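Local coordinates for EAL domain protein (Vibrio cholerae serotype O1, PDB 6IJ2) that hydrolyses cyclic dinucleotides, c-di-GMP and cGAMP, as a standalone EAL-domain phosphodiesterase, here holding its linear product 5'-pGpG, at residues 178-182 with 183-187; 235-239 with 240-244. The protein carries 1 engineered substitution. One frame throughout, in Å; residues are numbered along the deposited sequence.

Contact 1 (178-182 with 183-187); sequences VKVDM and GLIRN. With nucleotides of chain B.
M182 and R186 lie side by side, M182 in a short, weakly bonded helical turn and R186 following it, their side chains running the same way toward the guanine of G1 of chain B. Traced outward, M182 CB and CG both lie close to R186 NH2, SD is 3.4 Å from R186 NH2 and 3.7 Å from C2 of the base, and CE ends 3.6 Å from N2 of that guanine. With CG set between the backbone N and the carbonyl carbon (chi1 67°) and the chain extended beyond it, the thioether reaches the base. R186 bends at chi2 and chi3, so that M182 O lies over one face of its guanidinium; a salt bridge to E222 and a hydrogen bond to G216 O hold it there. At the start of the turn D181 is the N-cap: G183 N donates to D181 OD2 over 2.8 Å (151°), approaching from above the carboxylate plane. L184 N reaches D181 O over 3.1 Å, whereas the bonds from I185 N and R186 N to M182 O are weak. V180 CG1 meets L184 CD1 at 3.9 Å, the side chains crossing almost perpendicularly. This is a strand-to-helix junction following strand 177-180 of the TIM-like EAL barrel, beside the nucleotide site.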
loop_
_atom_site.group_PDB
_atom_site.type_symbol
_atom_site.label_atom_id
_atom_site.label_comp_id
_atom_site.label_asym_id
_atom_site.label_seq_id
_atom_site.Cartn_x
_atom_site.Cartn_y
_atom_site.Cartn_z
ATOM N N VAL A 178 12.608 5.797 4.642
ATOM C CA VAL A 178 11.181 5.516 4.477
ATOM C C VAL A 178 10.463 6.189 5.634
ATOM O O VAL A 178 10.780 5.923 6.801
ATOM C CB VAL A 178 10.877 4.010 4.413
ATOM C CG1 VAL A 178 9.370 3.764 4.534
ATOM C CG2 VAL A 178 11.293 3.464 3.077
ATOM N N LYS A 179 9.551 7.112 5.313
ATOM C CA LYS A 179 8.748 7.795 6.323
ATOM C C LYS A 179 7.495 6.978 6.586
ATOM O O LYS A 179 6.784 6.618 5.647
ATOM C CB LYS A 179 8.374 9.209 5.868
ATOM C CG LYS A 179 9.618 10.054 5.650
ATOM C CD LYS A 179 9.566 11.394 6.400
ATOM C CE LYS A 179 8.773 12.388 5.693
ATOM N NZ LYS A 179 8.776 13.752 6.345
ATOM N N VAL A 180 7.229 6.680 7.855
ATOM C CA VAL A 180 6.103 5.816 8.217
ATOM C C VAL A 180 4.924 6.695 8.590
ATOM O O VAL A 180 5.018 7.520 9.510
ATOM C CB VAL A 180 6.467 4.858 9.360
ATOM C CG1 VAL A 180 5.238 3.998 9.723
ATOM C CG2 VAL A 180 7.620 3.972 8.938
ATOM N N ASP A 181 3.800 6.472 7.902
ATOM C CA ASP A 181 2.615 7.301 8.066
ATOM C C ASP A 181 2.152 7.296 9.517
ATOM O O ASP A 181 2.232 6.280 10.212
ATOM C CB ASP A 181 1.494 6.781 7.166
ATOM C CG ASP A 181 0.244 7.617 7.258
ATOM O OD1 ASP A 181 0.225 8.716 6.683
ATOM O OD2 ASP A 181 -0.719 7.187 7.914
ATOM N N MET A 182 1.612 8.430 9.961
ATOM C CA MET A 182 1.206 8.544 11.357
ATOM C C MET A 182 0.106 7.559 11.724
ATOM O O MET A 182 -0.027 7.202 12.902
ATOM C CB MET A 182 0.739 9.961 11.670
ATOM C CG MET A 182 -0.523 10.397 10.994
ATOM S SD MET A 182 -0.906 12.069 11.553
ATOM C CE MET A 182 -2.682 12.017 11.406
ATOM N N GLY A 183 -0.678 7.111 10.747
ATOM C CA GLY A 183 -1.734 6.160 11.050
ATOM C C GLY A 183 -1.206 4.872 11.648
ATOM O O GLY A 183 -1.867 4.262 12.494
ATOM N N LEU A 184 -0.022 4.435 11.213
ATOM C CA LEU A 184 0.578 3.220 11.756
ATOM C C LEU A 184 1.185 3.413 13.134
ATOM O O LEU A 184 1.353 2.432 13.863
ATOM C CB LEU A 184 1.672 2.686 10.832
ATOM C CG LEU A 184 1.241 2.087 9.496
ATOM C CD1 LEU A 184 2.466 1.431 8.844
ATOM C CD2 LEU A 184 0.080 1.099 9.671
ATOM N N ILE A 185 1.567 4.635 13.506
ATOM C CA ILE A 185 2.170 4.810 14.820
ATOM C C ILE A 185 1.207 5.398 15.836
ATOM O O ILE A 185 1.534 5.405 17.029
ATOM C CB ILE A 185 3.458 5.648 14.734
ATOM C CG1 ILE A 185 3.133 7.063 14.280
ATOM C CG2 ILE A 185 4.458 4.957 13.806
ATOM C CD1 ILE A 185 3.090 8.056 15.418
ATOM N N ARG A 186 0.016 5.845 15.416
ATOM C CA ARG A 186 -0.927 6.445 16.355
ATOM C C ARG A 186 -1.260 5.466 17.477
ATOM O O ARG A 186 -1.821 4.384 17.235
ATOM C CB ARG A 186 -2.204 6.874 15.629
ATOM C CG ARG A 186 -3.235 7.591 16.505
ATOM C CD ARG A 186 -2.717 8.930 17.057
ATOM N NE ARG A 186 -2.311 9.849 15.991
ATOM C CZ ARG A 186 -1.087 10.355 15.835
ATOM N NH1 ARG A 186 -0.102 10.068 16.684
ATOM N NH2 ARG A 186 -0.844 11.164 14.812
ATOM N N ASN A 187 -0.907 5.851 18.704
ATOM C CA ASN A 187 -1.162 5.048 19.903
ATOM C C ASN A 187 -0.518 3.671 19.805
ATOM O O ASN A 187 -1.067 2.673 20.289
ATOM C CB ASN A 187 -2.663 4.931 20.178
ATOM C CG ASN A 187 -3.286 6.263 20.549
ATOM O OD1 ASN A 187 -2.699 7.046 21.295
ATOM N ND2 ASN A 187 -4.474 6.534 20.018
ATOM O OP3 G B 1 3.174 13.115 4.966
ATOM P P G B 1 2.624 14.255 4.282
ATOM O OP1 G B 1 3.656 15.073 3.724
ATOM O OP2 G B 1 1.642 13.731 3.391
ATOM O "O5'" G B 1 1.864 15.014 5.431
ATOM C "C5'" G B 1 2.380 16.207 6.010
ATOM C "C4'" G B 1 1.308 16.887 6.827
ATOM O "O4'" G B 1 1.284 16.320 8.151
ATOM C "C3'" G B 1 1.458 18.400 7.024
ATOM O "O3'" G B 1 0.266 19.115 6.770
ATOM C "C2'" G B 1 1.790 18.525 8.504
ATOM O "O2'" G B 1 1.311 19.672 9.143
ATOM C "C1'" G B 1 1.049 17.331 9.079
ATOM N N9 G B 1 1.572 16.903 10.368
ATOM C C8 G B 1 2.879 16.936 10.781
ATOM N N7 G B 1 3.045 16.476 11.988
ATOM C C5 G B 1 1.772 16.108 12.391
ATOM C C6 G B 1 1.324 15.538 13.609
ATOM O O6 G B 1 1.977 15.249 14.602
ATOM N N1 G B 1 -0.048 15.334 13.604
ATOM C C2 G B 1 -0.878 15.628 12.556
ATOM N N2 G B 1 -2.165 15.341 12.734
ATOM N N3 G B 1 -0.472 16.144 11.411
ATOM C C4 G B 1 0.856 16.356 11.397
#

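Contact 2 (235-239 with 240-244); sequences QGYYF and AKPGF. With nucleotides of chain B.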
loop_
_atom_site.group_PDB
_atom_site.type_symbol
_atom_site.label_atom_id
_atom_site.label_comp_id
_atom_site.label_asym_id
_atom_site.label_seq_id
_atom_site.Cartn_x
_atom_site.Cartn_y
_atom_site.Cartn_z
ATOM N N GLN A 235 9.288 12.741 13.649
ATOM C CA GLN A 235 8.694 14.013 13.275
ATOM C C GLN A 235 7.282 14.033 13.839
ATOM O O GLN A 235 6.631 12.989 13.918
ATOM C CB GLN A 235 8.701 14.152 11.747
ATOM C CG GLN A 235 8.194 15.435 11.200
ATOM C CD GLN A 235 8.300 15.488 9.682
ATOM O OE1 GLN A 235 8.864 14.586 9.038
ATOM N NE2 GLN A 235 7.758 16.533 9.106
ATOM N N GLY A 236 6.811 15.200 14.249
ATOM C CA GLY A 236 5.443 15.273 14.729
ATOM C C GLY A 236 5.223 16.428 15.685
ATOM O O GLY A 236 6.157 17.034 16.208
ATOM N N TYR A 237 3.934 16.708 15.918
ATOM C CA TYR A 237 3.539 17.780 16.828
ATOM C C TYR A 237 4.158 17.618 18.211
ATOM O O TYR A 237 4.401 18.616 18.896
ATOM C CB TYR A 237 2.016 17.834 16.951
ATOM C CG TYR A 237 1.282 18.330 15.716
ATOM C CD1 TYR A 237 1.966 18.876 14.631
ATOM C CD2 TYR A 237 -0.099 18.267 15.649
ATOM C CE1 TYR A 237 1.287 19.332 13.509
ATOM C CE2 TYR A 237 -0.788 18.711 14.531
ATOM C CZ TYR A 237 -0.092 19.247 13.466
ATOM O OH TYR A 237 -0.783 19.696 12.359
ATOM N N TYR A 238 4.401 16.379 18.650
ATOM C CA TYR A 238 5.037 16.190 19.949
ATOM C C TYR A 238 6.373 16.915 20.024
ATOM O O TYR A 238 6.747 17.422 21.087
ATOM C CB TYR A 238 5.236 14.705 20.241
ATOM C CG TYR A 238 5.947 14.466 21.555
ATOM C CD1 TYR A 238 5.351 14.813 22.758
ATOM C CD2 TYR A 238 7.222 13.911 21.587
ATOM C CE1 TYR A 238 6.005 14.619 23.967
ATOM C CE2 TYR A 238 7.887 13.709 22.797
ATOM C CZ TYR A 238 7.265 14.059 23.979
ATOM O OH TYR A 238 7.906 13.861 25.179
ATOM N N PHE A 239 7.092 16.996 18.905
ATOM C CA PHE A 239 8.376 17.693 18.870
ATOM C C PHE A 239 8.208 19.172 18.537
ATOM O O PHE A 239 8.702 20.040 19.267
ATOM C CB PHE A 239 9.308 17.009 17.866
ATOM C CG PHE A 239 9.526 15.559 18.163
ATOM C CD1 PHE A 239 10.394 15.169 19.174
ATOM C CD2 PHE A 239 8.828 14.581 17.467
ATOM C CE1 PHE A 239 10.579 13.819 19.471
ATOM C CE2 PHE A 239 9.010 13.235 17.763
ATOM C CZ PHE A 239 9.887 12.854 18.761
ATOM N N ALA A 240 7.504 19.472 17.450
ATOM C CA ALA A 240 7.227 20.852 17.086
ATOM C C ALA A 240 6.286 20.862 15.902
ATOM O O ALA A 240 6.477 20.102 14.950
ATOM C CB ALA A 240 8.510 21.616 16.728
ATOM N N LYS A 241 5.287 21.737 15.968
ATOM C CA LYS A 241 4.459 22.028 14.817
ATOM C C LYS A 241 5.286 22.737 13.745
ATOM O O LYS A 241 6.326 23.325 14.046
ATOM C CB LYS A 241 3.280 22.908 15.226
ATOM C CG LYS A 241 2.431 22.356 16.365
ATOM C CD LYS A 241 1.415 23.404 16.807
ATOM C CE LYS A 241 0.709 23.015 18.095
ATOM N NZ LYS A 241 -0.206 24.103 18.557
ATOM N N PRO A 242 4.840 22.697 12.490
ATOM C CA PRO A 242 5.489 23.497 11.442
ATOM C C PRO A 242 5.581 24.969 11.826
ATOM O O PRO A 242 4.685 25.527 12.461
ATOM C CB PRO A 242 4.574 23.293 10.231
ATOM C CG PRO A 242 3.958 21.912 10.475
ATOM C CD PRO A 242 3.726 21.878 11.959
ATOM N N GLY A 243 6.674 25.607 11.422
ATOM C CA GLY A 243 6.832 27.016 11.710
ATOM C C GLY A 243 6.793 27.852 10.451
ATOM O O GLY A 243 7.587 27.628 9.532
ATOM N N PHE A 244 5.878 28.819 10.407
ATOM C CA PHE A 244 5.724 29.680 9.242
ATOM C C PHE A 244 6.977 30.516 9.041
ATOM O O PHE A 244 7.319 31.335 9.898
ATOM C CB PHE A 244 4.508 30.585 9.429
ATOM C CG PHE A 244 4.246 31.502 8.273
ATOM C CD1 PHE A 244 3.634 31.035 7.129
ATOM C CD2 PHE A 244 4.609 32.839 8.336
ATOM C CE1 PHE A 244 3.383 31.880 6.067
ATOM C CE2 PHE A 244 4.362 33.692 7.275
ATOM C CZ PHE A 244 3.750 33.210 6.137
ATOM O OP3 G B 1 3.174 13.115 4.966
ATOM P P G B 1 2.624 14.255 4.282
ATOM O OP1 G B 1 3.656 15.073 3.724
ATOM O OP2 G B 1 1.642 13.731 3.391
ATOM O "O5'" G B 1 1.864 15.014 5.431
ATOM C "C5'" G B 1 2.380 16.207 6.010
ATOM C "C4'" G B 1 1.308 16.887 6.827
ATOM O "O4'" G B 1 1.284 16.320 8.151
ATOM C "C3'" G B 1 1.458 18.400 7.024
ATOM O "O3'" G B 1 0.266 19.115 6.770
ATOM C "C2'" G B 1 1.790 18.525 8.504
ATOM O "O2'" G B 1 1.311 19.672 9.143
ATOM C "C1'" G B 1 1.049 17.331 9.079
ATOM N N9 G B 1 1.572 16.903 10.368
ATOM C C8 G B 1 2.879 16.936 10.781
ATOM N N7 G B 1 3.045 16.476 11.988
ATOM C C5 G B 1 1.772 16.108 12.391
ATOM C C6 G B 1 1.324 15.538 13.609
ATOM O O6 G B 1 1.977 15.249 14.602
ATOM N N1 G B 1 -0.048 15.334 13.604
ATOM C C2 G B 1 -0.878 15.628 12.556
ATOM N N2 G B 1 -2.165 15.341 12.734
ATOM N N3 G B 1 -0.472 16.144 11.411
ATOM C C4 G B 1 0.856 16.356 11.397
#
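The guanine-binding side of the nucleotide pocket is built here, on the loop inside strand 233-244, where Y237 packs flat against G1 of chain B. The base covers one face of the phenol ring: C6 of that guanine lies 3.4 Å above the ring plane, over its centre, and Y237 CE1 is 3.4 Å from C5 of G1 of chain B. Y237 also binds the base through its backbone, since Y237 N donates to O6 of G1 of chain B over 2.8 Å along a practically straight line (178°). One residue thus covers a face of the purine and bonds its O6, which probably limits both its position and its rotation. The ring points this way because CG stands anti to the carbonyl carbon (chi1 -71°). Its CD1 and CE1 side meets the following segment obliquely: K241 CG is 3.9 Å from Y237 CD1, and P242 CD is 3.9 Å from Y237 CE1. P242 CG continues to the sugar, 3.7 Å from O2' of G1 of chain B. The loop itself is closed by its backbone. A240 N donates to G236 O over 3.0 Å (162°), in the carbonyl plane, and F239 N gives the same oxygen a second bond, so two amides grip G236 O. This is a tight turn that interrupts a strand and places Y237 against the guanine, in the nucleotide pocket of an EAL phosphodiesterase.

Followed from the N terminus, the chain first makes contact 1, where strand 177-180 passes into helix 182-185, and closes it before contact 2 begins; the two are in series, neither nested nor crossed. Helix 192-207, strand 211-214 and helix 220-229 intervene, and the chain then enters strand 233-244, whose internal loop is closed by contact 2. Both contacts reach the same sheet, in which strand 211-214 lies between their two strands. Their centres are about 15 Å apart, yet K179 NZ lies 2.8 Å from Q235 OE1, a probable hydrogen bond joining the two strands. G1 of chain B touches both, so residues 178-187 and 235-244 together border one nucleotide pocket.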